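Local coordinates for voltage-sensor containing phosphatase (Ciona intestinalis, PDB 3V0D), which probably dephosphorylates membrane phosphoinositides under the control of a voltage sensor, through a PTEN-like phosphatase domain joined to a C2 domain, at residues S56-K60 and T61-D65; D148-K151 and E152-Y156; F274-S278 and K279-R283. The protein carries 1 engineered substitution. One frame throughout, in Å; residues are numbered along the deposited sequence. Where two conformers were deposited one is given.

Interaction 1: residues S56-K60 and T61-D65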
loop_
_atom_site.group_PDB
_atom_site.type_symbol
_atom_site.label_atom_id
_atom_site.label_comp_id
_atom_site.label_asym_id
_atom_site.label_seq_id
_atom_site.Cartn_x
_atom_site.Cartn_y
_atom_site.Cartn_z
ATOM N N SER A 56 21.892 -14.555 -1.955
ATOM C CA SER A 56 23.124 -13.816 -1.707
ATOM C C SER A 56 24.219 -14.221 -2.702
ATOM O O SER A 56 24.944 -13.358 -3.214
ATOM C CB SER A 56 23.570 -13.896 -0.266
ATOM O OG SER A 56 23.754 -15.238 0.078
ATOM N N ARG A 57 24.306 -15.516 -3.019
ATOM C CA ARG A 57 25.212 -15.981 -4.075
ATOM C C ARG A 57 24.923 -15.311 -5.423
ATOM O O ARG A 57 25.839 -14.930 -6.141
ATOM C CB ARG A 57 25.159 -17.516 -4.201
ATOM C CG ARG A 57 26.195 -18.117 -5.153
ATOM C CD ARG A 57 26.199 -19.636 -5.096
ATOM N NE ARG A 57 25.041 -20.262 -5.737
ATOM C CZ ARG A 57 24.966 -20.554 -7.037
ATOM N NH1 ARG A 57 23.878 -21.149 -7.524
ATOM N NH2 ARG A 57 25.975 -20.258 -7.854
ATOM N N PHE A 58 23.641 -15.185 -5.768
ATOM C CA PHE A 58 23.251 -14.529 -7.003
ATOM C C PHE A 58 23.831 -13.120 -7.093
ATOM O O PHE A 58 24.436 -12.747 -8.096
ATOM C CB PHE A 58 21.715 -14.495 -7.100
ATOM C CG PHE A 58 21.184 -13.796 -8.334
ATOM C CD1 PHE A 58 20.871 -14.529 -9.482
ATOM C CD2 PHE A 58 21.017 -12.401 -8.361
ATOM C CE1 PHE A 58 20.387 -13.884 -10.618
ATOM C CE2 PHE A 58 20.550 -11.749 -9.507
ATOM C CZ PHE A 58 20.233 -12.491 -10.639
ATOM N N PHE A 59 23.617 -12.326 -6.051
ATOM C CA PHE A 59 24.073 -10.937 -6.086
ATOM C C PHE A 59 25.582 -10.781 -6.074
ATOM O O PHE A 59 26.133 -9.972 -6.820
ATOM C CB PHE A 59 23.365 -10.121 -5.001
ATOM C CG PHE A 59 21.961 -9.821 -5.394
ATOM C CD1 PHE A 59 21.716 -8.815 -6.334
ATOM C CD2 PHE A 59 20.894 -10.570 -4.907
ATOM C CE1 PHE A 59 20.442 -8.570 -6.790
ATOM C CE2 PHE A 59 19.610 -10.329 -5.360
ATOM C CZ PHE A 59 19.379 -9.320 -6.305
ATOM N N LYS A 60 26.248 -11.593 -5.267
ATOM C CA LYS A 60 27.702 -11.552 -5.215
ATOM C C LYS A 60 28.334 -11.986 -6.541
ATOM O O LYS A 60 29.409 -11.492 -6.912
ATOM C CB LYS A 60 28.196 -12.429 -4.078
ATOM C CG LYS A 60 27.872 -11.833 -2.732
ATOM C CD LYS A 60 28.362 -12.713 -1.620
ATOM C CE LYS A 60 27.802 -12.273 -0.285
ATOM N NZ LYS A 60 27.676 -13.460 0.624
ATOM N N THR A 61 27.668 -12.896 -7.252
ATOM C CA THR A 61 28.162 -13.437 -8.524
ATOM C C THR A 61 27.863 -12.517 -9.700
ATOM O O THR A 61 28.741 -12.252 -10.527
ATOM C CB THR A 61 27.540 -14.837 -8.810
ATOM O OG1 THR A 61 27.886 -15.726 -7.747
ATOM C CG2 THR A 61 28.043 -15.427 -10.155
ATOM N N LYS A 62 26.625 -12.039 -9.770
ATOM C CA LYS A 62 26.143 -11.302 -10.929
ATOM C C LYS A 62 26.351 -9.797 -10.843
ATOM O O LYS A 62 26.422 -9.108 -11.878
ATOM C CB LYS A 62 24.658 -11.587 -11.164
ATOM C CG LYS A 62 24.295 -13.037 -11.467
ATOM C CD LYS A 62 24.733 -13.456 -12.833
ATOM C CE LYS A 62 24.057 -14.752 -13.251
ATOM N NZ LYS A 62 24.583 -15.167 -14.575
ATOM N N HIS A 63 26.402 -9.272 -9.619
ATOM C CA HIS A 63 26.500 -7.831 -9.421
ATOM C C HIS A 63 27.504 -7.506 -8.315
ATOM O O HIS A 63 27.192 -6.730 -7.401
ATOM C CB HIS A 63 25.119 -7.239 -9.093
ATOM C CG HIS A 63 24.091 -7.485 -10.153
ATOM N ND1 HIS A 63 24.086 -6.805 -11.353
ATOM C CD2 HIS A 63 23.056 -8.360 -10.204
ATOM C CE1 HIS A 63 23.069 -7.233 -12.085
ATOM N NE2 HIS A 63 22.434 -8.182 -11.416
ATOM N N PRO A 64 28.714 -8.112 -8.375
ATOM C CA PRO A 64 29.627 -7.960 -7.239
ATOM C C PRO A 64 29.915 -6.498 -6.900
ATOM O O PRO A 64 30.262 -5.687 -7.778
ATOM C CB PRO A 64 30.917 -8.677 -7.703
ATOM C CG PRO A 64 30.818 -8.712 -9.175
ATOM C CD PRO A 64 29.353 -8.860 -9.469
ATOM N N ASP A 65 29.720 -6.169 -5.623
ATOM C CA ASP A 65 29.941 -4.819 -5.090
ATOM C C ASP A 65 29.093 -3.743 -5.745
ATOM O O ASP A 65 29.379 -2.549 -5.605
ATOM C CB ASP A 65 31.421 -4.411 -5.163
ATOM C CG ASP A 65 32.319 -5.330 -4.389
ATOM O OD1 ASP A 65 32.017 -5.658 -3.217
ATOM O OD2 ASP A 65 33.346 -5.717 -4.967
HETATM O O HOH W 1 28.159 -18.488 -8.072
#
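Phe59 and His63 close the final turn of helix 52-62 in the tensin-type phosphatase domain: His63 N gives a bond of 2.9 Å to Phe59 O, and His63 is the first residue to leave helical geometry. One residue earlier, Lys62 N reaches Phe58 O at 2.8 Å, and one before that Thr61 N bonds to Arg57 O. That carbonyl is gripped twice, because Thr61 OG1 also donates to Arg57 O, approaching from the opposite face of the carbonyl plane. With OG1 beside its own backbone N (chi1 -59°), the hydroxyl folds back onto the carbonyl four residues before it, as a helical threonine can, while Thr61 itself lies on the exposed face.

Phe58 and Phe59 suit the buried flank. Lys62 lays its CG over one face of the Phe58 ring, 4.1 Å from the centroid, in a CH-pi contact, while its NZ runs on to a salt bridge with Asp21. His63 CD2 comes 4.1 Å from Phe59 CD1, and His63 NE2 bonds to Tyr29 OH. On the solvent side Arg57, salt-bridged to Glu54, runs alongside Thr61; a water accepts from Arg57 NH2 and donates to Thr61 OG1, 2.8 Å from each.

Interaction 2: residues D148-K151 and E152-Y156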
loop_
_atom_site.group_PDB
_atom_site.type_symbol
_atom_site.label_atom_id
_atom_site.label_comp_id
_atom_site.label_asym_id
_atom_site.label_seq_id
_atom_site.Cartn_x
_atom_site.Cartn_y
_atom_site.Cartn_z
ATOM N N ASP A 148 6.040 8.942 -16.713
ATOM C CA ASP A 148 5.581 10.243 -16.240
ATOM C C ASP A 148 4.350 10.139 -15.335
ATOM O O ASP A 148 4.015 11.098 -14.637
ATOM C CB ASP A 148 5.147 11.132 -17.447
ATOM C CG ASP A 148 6.275 11.497 -18.399
ATOM O OD1 ASP A 148 5.989 11.650 -19.616
ATOM O OD2 ASP A 148 7.422 11.697 -17.948
ATOM N N THR A 149 3.642 9.005 -15.413
ATOM C CA THR A 149 2.391 8.815 -14.660
ATOM C C THR A 149 2.477 7.553 -13.820
ATOM O O THR A 149 3.071 6.538 -14.226
ATOM C CB THR A 149 1.149 8.733 -15.573
ATOM O OG1 THR A 149 1.143 7.501 -16.322
ATOM C CG2 THR A 149 1.073 9.942 -16.506
ATOM N N ALA A 150 1.870 7.612 -12.634
ATOM C CA ALA A 150 1.778 6.439 -11.770
ATOM C C ALA A 150 1.111 5.283 -12.488
ATOM O O ALA A 150 1.558 4.144 -12.364
ATOM C CB ALA A 150 1.039 6.780 -10.486
ATOM N N LYS A 151 0.048 5.559 -13.256
ATOM C CA LYS A 151 -0.648 4.486 -13.941
ATOM C C LYS A 151 0.293 3.689 -14.846
ATOM O O LYS A 151 0.276 2.458 -14.831
ATOM C CB LYS A 151 -1.812 5.051 -14.742
ATOM C CG LYS A 151 -2.687 4.007 -15.407
ATOM C CD LYS A 151 -3.721 4.661 -16.319
ATOM C CE LYS A 151 -4.624 3.622 -16.986
ATOM N NZ LYS A 151 -3.942 2.773 -18.021
ATOM N N GLU A 152 1.092 4.387 -15.656
ATOM C CA GLU A 152 1.987 3.698 -16.567
ATOM C C GLU A 152 3.061 2.939 -15.798
ATOM O O GLU A 152 3.417 1.824 -16.182
ATOM C CB GLU A 152 2.623 4.657 -17.552
ATOM C CG GLU A 152 1.669 5.114 -18.603
ATOM C CD GLU A 152 2.245 6.267 -19.367
ATOM O OE1 GLU A 152 2.334 7.365 -18.776
ATOM O OE2 GLU A 152 2.626 6.094 -20.546
ATOM N N ALA A 153 3.608 3.530 -14.734
ATOM C CA ALA A 153 4.649 2.848 -13.982
ATOM C C ALA A 153 4.094 1.580 -13.330
ATOM O O ALA A 153 4.723 0.508 -13.390
ATOM C CB ALA A 153 5.232 3.766 -12.937
ATOM N N LEU A 154 2.893 1.682 -12.739
ATOM C CA LEU A 154 2.235 0.539 -12.097
ATOM C C LEU A 154 1.945 -0.551 -13.112
ATOM O O LEU A 154 2.175 -1.721 -12.847
ATOM C CB LEU A 154 0.926 0.999 -11.446
ATOM C CG LEU A 154 1.138 1.753 -10.140
ATOM C CD1 LEU A 154 -0.072 2.605 -9.812
ATOM C CD2 LEU A 154 1.411 0.750 -9.017
ATOM N N GLU A 155 1.418 -0.183 -14.275
ATOM C CA GLU A 155 1.104 -1.174 -15.285
ATOM C C GLU A 155 2.365 -1.823 -15.802
ATOM O O GLU A 155 2.355 -3.019 -16.074
ATOM C CB GLU A 155 0.315 -0.540 -16.412
ATOM C CG GLU A 155 -1.102 -0.260 -15.997
ATOM C CD GLU A 155 -2.042 0.069 -17.113
ATOM O OE1 GLU A 155 -3.209 0.359 -16.789
ATOM O OE2 GLU A 155 -1.648 0.033 -18.289
ATOM N N TYR A 156 3.461 -1.079 -15.920
ATOM C CA TYR A 156 4.727 -1.666 -16.347
ATOM C C TYR A 156 5.214 -2.691 -15.315
ATOM O O TYR A 156 5.591 -3.828 -15.660
ATOM C CB TYR A 156 5.779 -0.589 -16.613
ATOM C CG TYR A 156 7.086 -1.191 -17.028
ATOM C CD1 TYR A 156 7.254 -1.686 -18.327
ATOM C CD2 TYR A 156 8.169 -1.256 -16.158
ATOM C CE1 TYR A 156 8.443 -2.267 -18.727
ATOM C CE2 TYR A 156 9.369 -1.823 -16.557
ATOM C CZ TYR A 156 9.500 -2.337 -17.830
ATOM O OH TYR A 156 10.685 -2.902 -18.248
HETATM O O HOH W 2 4.706 8.075 -18.751
HETATM O O HOH W 3 -1.355 3.454 -18.766
#
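Thr149 and Glu152 grip each other through two hydrogen bonds at the start of helix 150-161. Glu152 N donates to Thr149 OG1 at 3.2 Å, and the same hydroxyl donates to Glu152 OE1 at 2.7 Å, on the lone pair facing away from the other carboxylate oxygen. The hydroxyl can serve both because it stands between the backbone N and the carbonyl carbon (chi1 70°), turned toward the helix's first turn. A water bridges Asp148 N to Glu152 OE1. Negative charge here would probably interact favourably with the helix dipole.

The backbone bonds follow in regular order: Ala153 N to Thr149 O, Leu154 N to Ala150 O at 2.8 Å, and Glu155 N to Lys151 O.

One salt bridge spans the next turn. Lys151 is extended until its last torsion bends (chi4 -70°), bringing NZ to 2.8 Å from Glu155 OE1, which it meets from above the carboxylate plane. A water accepts from NZ and bonds weakly to Glu155 OE2.

Apolar contact lies on another flank, where Ala150 CB meets Leu154 CD1 at 4.4 Å. The small alanines allow close helix packing: Ala150 rests on Val182 of helix 176-191, Ala153 on Ser138 of helix 131-143. Thr149 is thus the helix N-cap: its OG1 accepts from N of Glu152, the N3 residue, whose carboxylate folds back onto that hydroxyl.

Interaction 3: residues F274-S278 and K279-R283; sequences FMSTS and KSLPR
Ser278 to Leu281 form a type I beta turn just after strand 269-276 of the C2 domain, closed by a long, weak bond of 3.5 Å from Leu281 N to Ser278 O. Side-chain oxygens reinforce what the backbone holds loosely. Ser278 OG accepts from Ser280 N at 3.0 Å, an ST turn with a fairly straight N-H...O angle of 157°. Its hydroxyl stands opposite its own backbone N (chi1 171°) and leans forward over the turn, where the peptide N-H two residues on can meet it. Serine suits the first position of the turn because it is short and brings an acceptor close to the main chain. Ser280 CB also comes within 3.6 Å of the same oxygen.

Another ST turn lies two residues earlier, where the strand ends: Ser276 OG accepts from Ser278 N at 2.9 Å. That oxygen also bonds to Asp222 OD2, which ties the turn to the residue preceding strand 223-229. The carbon side of Ser276 is used too, since its CB faces Leu281 CD2 at 3.8 Å. Leu281 is the buried member of the turn; its branched side chain reaches back to Ser276 and also touches Pro289 and Tyr323, so a bulky apolar residue fits there. Lys279 and Ser280 occupy exposed corners, as polar residues readily do.

Water completes the loop. One molecule donates to Ser276 O and accepts from Arg283 NE at 2.7 Å, lying in the plane of the guanidinium at its edge, while Arg283 NH1 bonds to Asn287 OD1. Another lies 2.6 Å from Leu281 O and 2.8 Å from Ser278 O. Two successive ST turns leading into a type I turn thus begin the connection between two neighbouring antiparallel strands, 269-276 and 290-295, of the C2 beta-sandwich.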
loop_
_atom_site.group_PDB
_atom_site.type_symbol
_atom_site.label_atom_id
_atom_site.label_comp_id
_atom_site.label_asym_id
_atom_site.label_seq_id
_atom_site.Cartn_x
_atom_site.Cartn_y
_atom_site.Cartn_z
ATOM N N PHE A 274 -12.563 -0.542 8.926
ATOM C CA PHE A 274 -13.974 -0.778 9.239
ATOM C C PHE A 274 -14.141 -2.238 9.577
ATOM O O PHE A 274 -13.796 -3.125 8.778
ATOM C CB PHE A 274 -14.890 -0.371 8.075
ATOM C CG PHE A 274 -14.875 1.089 7.825
ATOM C CD1 PHE A 274 -13.832 1.663 7.088
ATOM C CD2 PHE A 274 -15.860 1.921 8.349
ATOM C CE1 PHE A 274 -13.775 3.023 6.862
ATOM C CE2 PHE A 274 -15.814 3.317 8.113
ATOM C CZ PHE A 274 -14.743 3.856 7.374
ATOM N N MET A 275 -14.683 -2.484 10.772
ATOM C CA MET A 275 -14.923 -3.824 11.308
ATOM C C MET A 275 -16.418 -4.076 11.389
ATOM O O MET A 275 -17.210 -3.127 11.417
ATOM C CB MET A 275 -14.260 -3.945 12.686
ATOM C CG MET A 275 -12.737 -3.909 12.600
ATOM S SD MET A 275 -11.894 -3.693 14.158
ATOM C CE MET A 275 -12.278 -1.977 14.456
ATOM N N SER A 276 -16.788 -5.352 11.456
ATOM C CA SER A 276 -18.193 -5.696 11.512
ATOM C C SER A 276 -18.451 -6.862 12.423
ATOM O O SER A 276 -17.681 -7.826 12.450
ATOM C CB SER A 276 -18.676 -6.064 10.115
ATOM O OG SER A 276 -20.006 -6.533 10.122
ATOM N N THR A 277 -19.569 -6.805 13.141
ATOM C CA THR A 277 -20.039 -7.953 13.897
ATOM C C THR A 277 -20.821 -8.947 13.034
ATOM O O THR A 277 -21.219 -9.998 13.526
ATOM C CB THR A 277 -20.932 -7.495 15.060
ATOM O OG1 THR A 277 -22.026 -6.758 14.532
ATOM C CG2 THR A 277 -20.149 -6.665 16.065
ATOM N N SER A 278 -21.067 -8.624 11.769
ATOM C CA SER A 278 -21.841 -9.493 10.891
ATOM C C SER A 278 -21.051 -10.684 10.417
ATOM O O SER A 278 -19.950 -10.522 9.857
ATOM C CB SER A 278 -22.311 -8.739 9.652
ATOM O OG SER A 278 -22.887 -9.657 8.724
ATOM N N LYS A 279 -21.651 -11.870 10.573
ATOM C CA LYS A 279 -21.089 -13.129 10.047
ATOM C C LYS A 279 -21.299 -13.309 8.529
ATOM O O LYS A 279 -20.886 -14.328 7.960
ATOM C CB LYS A 279 -21.630 -14.326 10.837
ATOM C CG LYS A 279 -21.274 -14.293 12.315
ATOM C CD LYS A 279 -19.768 -14.189 12.563
ATOM C CE LYS A 279 -19.368 -14.831 13.906
ATOM N NZ LYS A 279 -19.845 -14.072 15.108
ATOM N N SER A 280 -21.929 -12.333 7.881
ATOM C CA SER A 280 -22.189 -12.348 6.438
ATOM C C SER A 280 -21.353 -11.321 5.701
ATOM O O SER A 280 -21.541 -11.099 4.512
ATOM C CB SER A 280 -23.668 -12.067 6.152
ATOM O OG SER A 280 -24.487 -13.144 6.565
ATOM N N LEU A 281 -20.443 -10.647 6.396
ATOM C CA LEU A 281 -19.588 -9.694 5.720
ATOM C C LEU A 281 -18.145 -10.229 5.811
ATOM O O LEU A 281 -17.530 -10.174 6.868
ATOM C CB LEU A 281 -19.761 -8.316 6.351
ATOM C CG LEU A 281 -18.999 -7.189 5.648
ATOM C CD1 LEU A 281 -19.382 -7.074 4.175
ATOM C CD2 LEU A 281 -19.232 -5.873 6.346
ATOM N N PRO A 282 -17.600 -10.761 4.704
ATOM C CA PRO A 282 -16.264 -11.365 4.800
ATOM C C PRO A 282 -15.172 -10.342 5.157
ATOM O O PRO A 282 -15.264 -9.155 4.845
ATOM C CB PRO A 282 -16.024 -11.918 3.389
ATOM C CG PRO A 282 -17.424 -12.149 2.845
ATOM C CD PRO A 282 -18.209 -10.980 3.383
ATOM N N ARG A 283 -14.123 -10.833 5.794
ATOM C CA ARG A 283 -12.892 -10.069 5.938
ATOM C C ARG A 283 -11.964 -10.319 4.761
ATOM O O ARG A 283 -11.896 -11.431 4.241
ATOM C CB ARG A 283 -12.194 -10.436 7.238
ATOM C CG ARG A 283 -13.029 -10.226 8.477
ATOM C CD ARG A 283 -12.272 -10.625 9.732
ATOM N NE ARG A 283 -13.151 -10.528 10.890
ATOM C CZ ARG A 283 -12.792 -10.740 12.155
ATOM N NH1 ARG A 283 -11.539 -11.069 12.459
ATOM N NH2 ARG A 283 -13.700 -10.627 13.121
HETATM O O HOH W 4 -15.619 -9.517 10.819
HETATM O O HOH W 5 -17.530 -9.180 9.312
#

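In the fold
The three contacts follow one another along the chain without nesting or crossing, and each is local. Interaction 1 ends helix 52-62, just before strand 67-73 enters the mixed sheet of the phosphatase domain. In the same domain interaction 2 begins helix 150-161, which packs against helices 131-143 and 176-191; the two centres are about 29 Å apart. The chain then passes through helix 176-191 into the C2 domain, where interaction 3 forms a type I turn at the start of the connection from strand 269-276 to strand 290-295. Its centre lies about 47 Å from that of interaction 1 and about 34 Å from that of interaction 2, on the opposite side of the chain's centre from both.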